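Local structure of trehalose monomycolate transport factor A (Mycolicibacterium smegmatis MC2 155, 6T84) at residues 64-69 / 153-158; 8-13 / 160-165. The protein is required for the MmpL3-dependent transport of trehalose monomycolate to the mycobacterial cell wall, and for growth and cell elongation. One frame throughout, in Å; residues are numbered along the deposited sequence.

Interaction 1 (64-69 / 153-158); sequences IFDIEE and MPVTSN
Beyond the ends of two strands of the large antiparallel sheet in the N-terminal, probably cytoplasmic, domain of TtfA, a type I beta turn from Pro154 to Ser157 leans its Val155 against the last residues of strand 60-67. The turn belongs to the connection between strand 148-153 and helix 159-175. Strand 71-77 lies between strands 60-67 and 148-153 in the sheet, so this contact passes over an intervening strand instead of pairing neighbours. It is small, burying 130 Å² in total, and rests almost wholly on the two methyl groups of Val155. CG1, anti to the backbone N (chi1 -180°), reaches the carboxylate carbon of Asp66, with Val155 CG1 4.2 Å from Asp66 CG. The other branch turns to the main chain beyond the strand: Val155 CG2 lies 4.1 Å from Ile67 O and 4.4 Å from Glu69 N. The two methyls thus straddle the place where the strand gives way to loop, and the exposed Glu69 meets CG2 through its backbone N while its poorly ordered side chain starts off away from the turn.

The buried carboxylate beside the valine is held by polar partners from other parts of the domain. OD1 of Asp66 meets Arg14 of helix 10-21 in a salt bridge and bonds to Thr72 OG1 on the intervening strand, while OD2 takes Asn51 ND2. With a charged partner and two further hydrogen bonds, Asp66 is probably ionised. Val155 therefore lays a hydrocarbon group against an anchored carboxylate and adds no polar bond to it. The turn keeps its own shape by a double use of Pro154 O: Ser157 N donates to it at 3.0 Å, and in the conformer described Ser157 OG reaches the same oxygen at 2.7 Å, tilted 20° from the carbonyl plane.

Interaction 2 (8-13 / 160-165); sequences RGLGRR and AQWDEG. With SO4 (sulfate ion), chain B.
Trp162 of helix 159-175 drives its six-membered ring edge-on into the first turn of helix 10-21, and the close part of the contact is gathered round that edge. Leu10 CD1 sits near the ring plane, 3.7 Å from Trp162 CZ2. A little further round the rim, the backbone oxygen Arg13 O comes within 3.7 Å of Trp162 CZ3, also near the plane. CG anti to the carbonyl carbon (chi1 -53°) carries the indole toward helix 10-21, and the ring spans the separation of the backbones, whose nearest CA atoms, Arg13 and Trp162, are 10.7 Å apart. Arg14 in a cation-pi contact and Trp17 edge-to-face, both from helix 10-21, add to the packing round the buried indole.

Toward solvent the contact loosens. The guanidinium of Arg13, partly exposed, approaches obliquely, with Arg13 NH1 4.0 Å from Trp162 CH2 and the two planes 17° apart. Its orientation is fixed from within its own segment, where NE and NH2 both grip Arg8 O, each at 3.0 Å, NE lying in the carbonyl plane and NH2 above it. Farther out, a sulfate, probably from the crystallisation liquor, accepts a nearly straight bond from Arg12 N to its O1 (2.9 Å, 172°). Anion binding by a backbone N-H in the first turn is typical of a helix N terminus, here with Gly9 as N-cap.

How the interactions relate
From the N terminus, helix 10-21 comes first, and its opening turn meets helix 159-175, with 146 residues between the two segments. Interaction 2 closes that long loop near the end of the chain, where helix 159-175 begins. Interaction 1 nests inside it, joining the end of strand 60-67 to the turn that follows strand 148-153, just before the same helix. The two centres are 9 Å apart and the contacts touch: Asp66 OD2 lies 3.4 Å from Leu10 CD2. Together they tie helix 10-21 and the end of strand 60-67 to the 153-158 connection and the helix 159-175 into which it leads.

Interaction 1 (64-69 / 153-158)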
loop_
_atom_site.group_PDB
_atom_site.type_symbol
_atom_site.label_atom_id
_atom_site.label_comp_id
_atom_site.label_asym_id
_atom_site.label_seq_id
_atom_site.Cartn_x
_atom_site.Cartn_y
_atom_site.Cartn_z
ATOM N N ILE A 64 -4.435 -7.351 5.122
ATOM C CA ILE A 64 -4.961 -6.076 5.599
ATOM C C ILE A 64 -4.780 -6.077 7.102
ATOM O O ILE A 64 -5.149 -7.052 7.766
ATOM C CB ILE A 64 -6.445 -5.929 5.229
ATOM C CG1 ILE A 64 -6.607 -6.114 3.695
ATOM C CG2 ILE A 64 -6.952 -4.526 5.676
ATOM C CD1 ILE A 64 -7.133 -7.477 3.281
ATOM N N PHE A 65 -4.225 -4.996 7.641
ATOM C CA PHE A 65 -3.926 -5.018 9.077
ATOM C C PHE A 65 -3.772 -3.590 9.579
ATOM O O PHE A 65 -3.620 -2.648 8.791
ATOM C CB PHE A 65 -2.662 -5.845 9.394
ATOM C CG PHE A 65 -1.485 -5.442 8.585
ATOM C CD1 PHE A 65 -0.638 -4.414 9.025
ATOM C CD2 PHE A 65 -1.242 -6.034 7.350
ATOM C CE1 PHE A 65 0.446 -3.977 8.222
ATOM C CE2 PHE A 65 -0.141 -5.634 6.571
ATOM C CZ PHE A 65 0.708 -4.610 7.011
ATOM N N ASP A 66 -3.844 -3.433 10.904
ATOM C CA ASP A 66 -3.638 -2.144 11.539
ATOM C C ASP A 66 -2.268 -2.131 12.207
ATOM O O ASP A 66 -1.834 -3.135 12.781
ATOM C CB ASP A 66 -4.703 -1.881 12.615
ATOM C CG ASP A 66 -6.105 -1.888 12.062
ATOM O OD1 ASP A 66 -6.291 -1.596 10.859
ATOM O OD2 ASP A 66 -7.040 -2.135 12.855
ATOM N N ILE A 67 -1.601 -0.989 12.119
ATOM C CA ILE A 67 -0.422 -0.691 12.926
ATOM C C ILE A 67 -0.880 0.372 13.906
ATOM O O ILE A 67 -1.111 1.515 13.515
ATOM C CB ILE A 67 0.727 -0.159 12.050
ATOM C CG1 ILE A 67 0.965 -1.134 10.870
ATOM C CG2 ILE A 67 1.972 0.096 12.904
ATOM C CD1 ILE A 67 2.081 -0.694 9.921
ATOM N N GLU A 68 -1.023 0.009 15.183
ATOM C CA GLU A 68 -1.757 0.867 16.132
ATOM C C GLU A 68 -1.410 2.349 16.043
ATOM O O GLU A 68 -0.237 2.733 16.077
ATOM C CB GLU A 68 -1.515 0.394 17.557
ATOM C CG GLU A 68 -2.332 -0.808 17.953
ATOM C CD GLU A 68 -1.844 -1.402 19.248
ATOM O OE1 GLU A 68 -2.256 -0.912 20.316
ATOM O OE2 GLU A 68 -1.022 -2.338 19.198
ATOM N N GLU A 69 -2.455 3.170 15.939
ATOM C CA GLU A 69 -2.339 4.627 15.880
ATOM C C GLU A 69 -1.393 5.108 14.777
ATOM O O GLU A 69 -0.796 6.182 14.878
ATOM C CB GLU A 69 -1.951 5.202 17.243
ATOM C CG GLU A 69 -2.883 4.774 18.368
ATOM C CD GLU A 69 -2.426 5.277 19.725
ATOM O OE1 GLU A 69 -1.307 5.836 19.807
ATOM O OE2 GLU A 69 -3.185 5.117 20.708
ATOM N N MET A 153 -3.715 3.777 4.827
ATOM C CA MET A 153 -4.802 4.713 5.082
ATOM C C MET A 153 -4.958 4.941 6.576
ATOM O O MET A 153 -4.425 4.182 7.395
ATOM C CB MET A 153 -6.118 4.168 4.486
ATOM C CG MET A 153 -6.685 2.913 5.137
ATOM S SD MET A 153 -8.152 2.223 4.309
ATOM C CE MET A 153 -7.347 1.366 2.991
ATOM N N PRO A 154 -5.722 5.950 6.983
ATOM C CA PRO A 154 -5.954 6.150 8.428
ATOM C C PRO A 154 -6.625 4.929 9.078
ATOM O O PRO A 154 -7.437 4.236 8.464
ATOM C CB PRO A 154 -6.851 7.393 8.482
ATOM C CG PRO A 154 -6.490 8.116 7.204
ATOM C CD PRO A 154 -6.304 7.035 6.163
ATOM N N VAL A 155 -6.296 4.698 10.359
ATOM C CA VAL A 155 -6.887 3.567 11.083
ATOM C C VAL A 155 -8.352 3.791 11.335
ATOM O O VAL A 155 -9.090 2.843 11.598
ATOM C CB VAL A 155 -6.150 3.270 12.405
ATOM C CG1 VAL A 155 -6.781 2.090 13.125
ATOM C CG2 VAL A 155 -4.754 2.922 12.144
ATOM N N THR A 156 -8.794 5.018 11.311
ATOM C CA THR A 156 -10.208 5.335 11.447
ATOM C C THR A 156 -10.999 5.034 10.178
ATOM O O THR A 156 -12.205 5.298 10.145
ATOM C CB THR A 156 -10.340 6.818 11.821
ATOM O OG1 THR A 156 -9.460 7.585 10.979
ATOM C CG2 THR A 156 -9.942 7.053 13.262
ATOM N N SER A 157 -10.360 4.489 9.143
ATOM C CA SER A 157 -11.109 4.161 7.950
ATOM C C SER A 157 -12.161 3.108 8.291
ATOM O O SER A 157 -12.012 2.333 9.228
ATOM C CB SER A 157 -10.151 3.609 6.885
ATOM O OG SER A 157 -9.257 4.617 6.448
ATOM N N ASN A 158 -13.213 3.052 7.483
ATOM C CA ASN A 158 -14.357 2.182 7.718
ATOM C C ASN A 158 -14.455 1.154 6.618
ATOM O O ASN A 158 -13.625 1.161 5.705
ATOM C CB ASN A 158 -15.636 3.009 7.848
ATOM C CG ASN A 158 -15.993 3.808 6.578
ATOM O OD1 ASN A 158 -15.629 3.453 5.460
ATOM N ND2 ASN A 158 -16.704 4.913 6.764
#

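Interaction 2 (8-13 / 160-165)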
loop_
_atom_site.group_PDB
_atom_site.type_symbol
_atom_site.label_atom_id
_atom_site.label_comp_id
_atom_site.label_asym_id
_atom_site.label_seq_id
_atom_site.Cartn_x
_atom_site.Cartn_y
_atom_site.Cartn_z
ATOM N N ARG A 8 -14.785 2.683 17.200
ATOM C CA ARG A 8 -15.544 1.737 18.011
ATOM C C ARG A 8 -15.954 0.530 17.172
ATOM O O ARG A 8 -16.303 0.668 15.995
ATOM C CB ARG A 8 -16.808 2.400 18.552
ATOM C CG ARG A 8 -16.554 3.611 19.461
ATOM C CD ARG A 8 -16.050 3.203 20.845
ATOM N NE ARG A 8 -16.960 2.268 21.508
ATOM C CZ ARG A 8 -18.128 2.593 22.055
ATOM N NH1 ARG A 8 -18.575 3.859 22.006
ATOM N NH2 ARG A 8 -18.865 1.645 22.632
ATOM N N GLY A 9 -15.948 -0.654 17.798
ATOM C CA GLY A 9 -16.305 -1.894 17.115
ATOM C C GLY A 9 -15.374 -2.292 16.003
ATOM O O GLY A 9 -15.789 -3.026 15.102
ATOM N N LEU A 10 -14.139 -1.789 16.025
ATOM C CA LEU A 10 -13.216 -1.999 14.923
ATOM C C LEU A 10 -12.984 -3.477 14.676
ATOM O O LEU A 10 -13.002 -3.903 13.524
ATOM C CB LEU A 10 -11.903 -1.217 15.155
ATOM C CG LEU A 10 -10.785 -1.459 14.159
ATOM C CD1 LEU A 10 -11.275 -1.094 12.770
ATOM C CD2 LEU A 10 -9.563 -0.624 14.582
ATOM N N GLY A 11 -12.765 -4.265 15.727
ATOM C CA GLY A 11 -12.505 -5.694 15.556
ATOM C C GLY A 11 -13.702 -6.438 14.985
ATOM O O GLY A 11 -13.568 -7.246 14.062
ATOM N N ARG A 12 -14.885 -6.180 15.528
ATOM C CA ARG A 12 -16.083 -6.824 15.026
ATOM C C ARG A 12 -16.306 -6.471 13.563
ATOM O O ARG A 12 -16.650 -7.341 12.752
ATOM C CB ARG A 12 -17.286 -6.364 15.853
ATOM C CG ARG A 12 -18.630 -6.855 15.362
ATOM C CD ARG A 12 -19.749 -6.358 16.271
ATOM N NE ARG A 12 -19.669 -6.938 17.611
ATOM C CZ ARG A 12 -19.114 -6.342 18.663
ATOM N NH1 ARG A 12 -18.578 -5.136 18.548
ATOM N NH2 ARG A 12 -19.093 -6.957 19.836
ATOM N N ARG A 13 -16.134 -5.191 13.223
ATOM C CA ARG A 13 -16.371 -4.755 11.845
ATOM C C ARG A 13 -15.332 -5.351 10.898
ATOM O O ARG A 13 -15.682 -5.749 9.787
ATOM C CB ARG A 13 -16.378 -3.222 11.778
ATOM C CG ARG A 13 -17.612 -2.620 12.431
ATOM C CD ARG A 13 -17.696 -1.050 12.410
ATOM N NE ARG A 13 -16.674 -0.318 13.185
ATOM C CZ ARG A 13 -15.627 0.332 12.633
ATOM N NH1 ARG A 13 -15.414 0.330 11.289
ATOM N NH2 ARG A 13 -14.788 0.994 13.432
ATOM N N ALA A 160 -16.361 0.657 4.018
ATOM C CA ALA A 160 -16.405 1.161 2.651
ATOM C C ALA A 160 -15.013 1.617 2.214
ATOM O O ALA A 160 -14.622 1.378 1.077
ATOM C CB ALA A 160 -17.425 2.320 2.531
ATOM N N GLN A 161 -14.244 2.224 3.118
ATOM C CA GLN A 161 -12.883 2.624 2.777
ATOM C C GLN A 161 -11.960 1.413 2.620
ATOM O O GLN A 161 -11.042 1.456 1.788
ATOM C CB GLN A 161 -12.333 3.590 3.812
ATOM C CG GLN A 161 -12.954 4.975 3.525
ATOM C CD GLN A 161 -12.846 5.934 4.679
ATOM O OE1 GLN A 161 -13.010 5.550 5.831
ATOM N NE2 GLN A 161 -12.590 7.208 4.373
ATOM N N TRP A 162 -12.186 0.330 3.382
ATOM C CA TRP A 162 -11.390 -0.882 3.157
ATOM C C TRP A 162 -11.683 -1.455 1.788
ATOM O O TRP A 162 -10.750 -1.827 1.062
ATOM C CB TRP A 162 -11.652 -1.944 4.246
ATOM C CG TRP A 162 -11.468 -1.428 5.652
ATOM C CD1 TRP A 162 -10.687 -0.375 6.054
ATOM C CD2 TRP A 162 -12.139 -1.916 6.826
ATOM N NE1 TRP A 162 -10.829 -0.188 7.417
ATOM C CE2 TRP A 162 -11.728 -1.105 7.910
ATOM C CE3 TRP A 162 -13.066 -2.955 7.058
ATOM C CZ2 TRP A 162 -12.228 -1.283 9.222
ATOM C CZ3 TRP A 162 -13.523 -3.162 8.356
ATOM C CH2 TRP A 162 -13.105 -2.329 9.426
ATOM N N ASP A 163 -12.962 -1.492 1.383
ATOM C CA ASP A 163 -13.281 -1.957 0.029
ATOM C C ASP A 163 -12.666 -1.038 -1.033
ATOM O O ASP A 163 -12.117 -1.524 -2.027
ATOM C CB ASP A 163 -14.790 -2.013 -0.146
ATOM C CG ASP A 163 -15.398 -3.288 0.386
ATOM O OD1 ASP A 163 -14.637 -4.257 0.641
ATOM O OD2 ASP A 163 -16.640 -3.340 0.503
ATOM N N GLU A 164 -12.736 0.293 -0.852
ATOM C CA GLU A 164 -12.117 1.142 -1.841
ATOM C C GLU A 164 -10.602 0.962 -1.835
ATOM O O GLU A 164 -9.950 1.048 -2.871
ATOM C CB GLU A 164 -12.489 2.594 -1.527
ATOM C CG GLU A 164 -11.978 3.627 -2.561
ATOM C CD GLU A 164 -12.349 3.344 -4.036
ATOM O OE1 GLU A 164 -13.367 2.673 -4.335
ATOM O OE2 GLU A 164 -11.600 3.820 -4.916
ATOM N N GLY A 165 -10.024 0.632 -0.676
ATOM C CA GLY A 165 -8.586 0.395 -0.615
ATOM C C GLY A 165 -8.169 -0.835 -1.390
ATOM O O GLY A 165 -7.099 -0.850 -2.023
HETATM S S SO4 B . -14.791 -4.957 19.152
HETATM O O1 SO4 B . -15.246 -4.502 17.851
HETATM O O2 SO4 B . -13.692 -5.938 19.113
HETATM O O3 SO4 B . -14.415 -3.819 20.006
HETATM O O4 SO4 B . -16.004 -5.473 19.776
#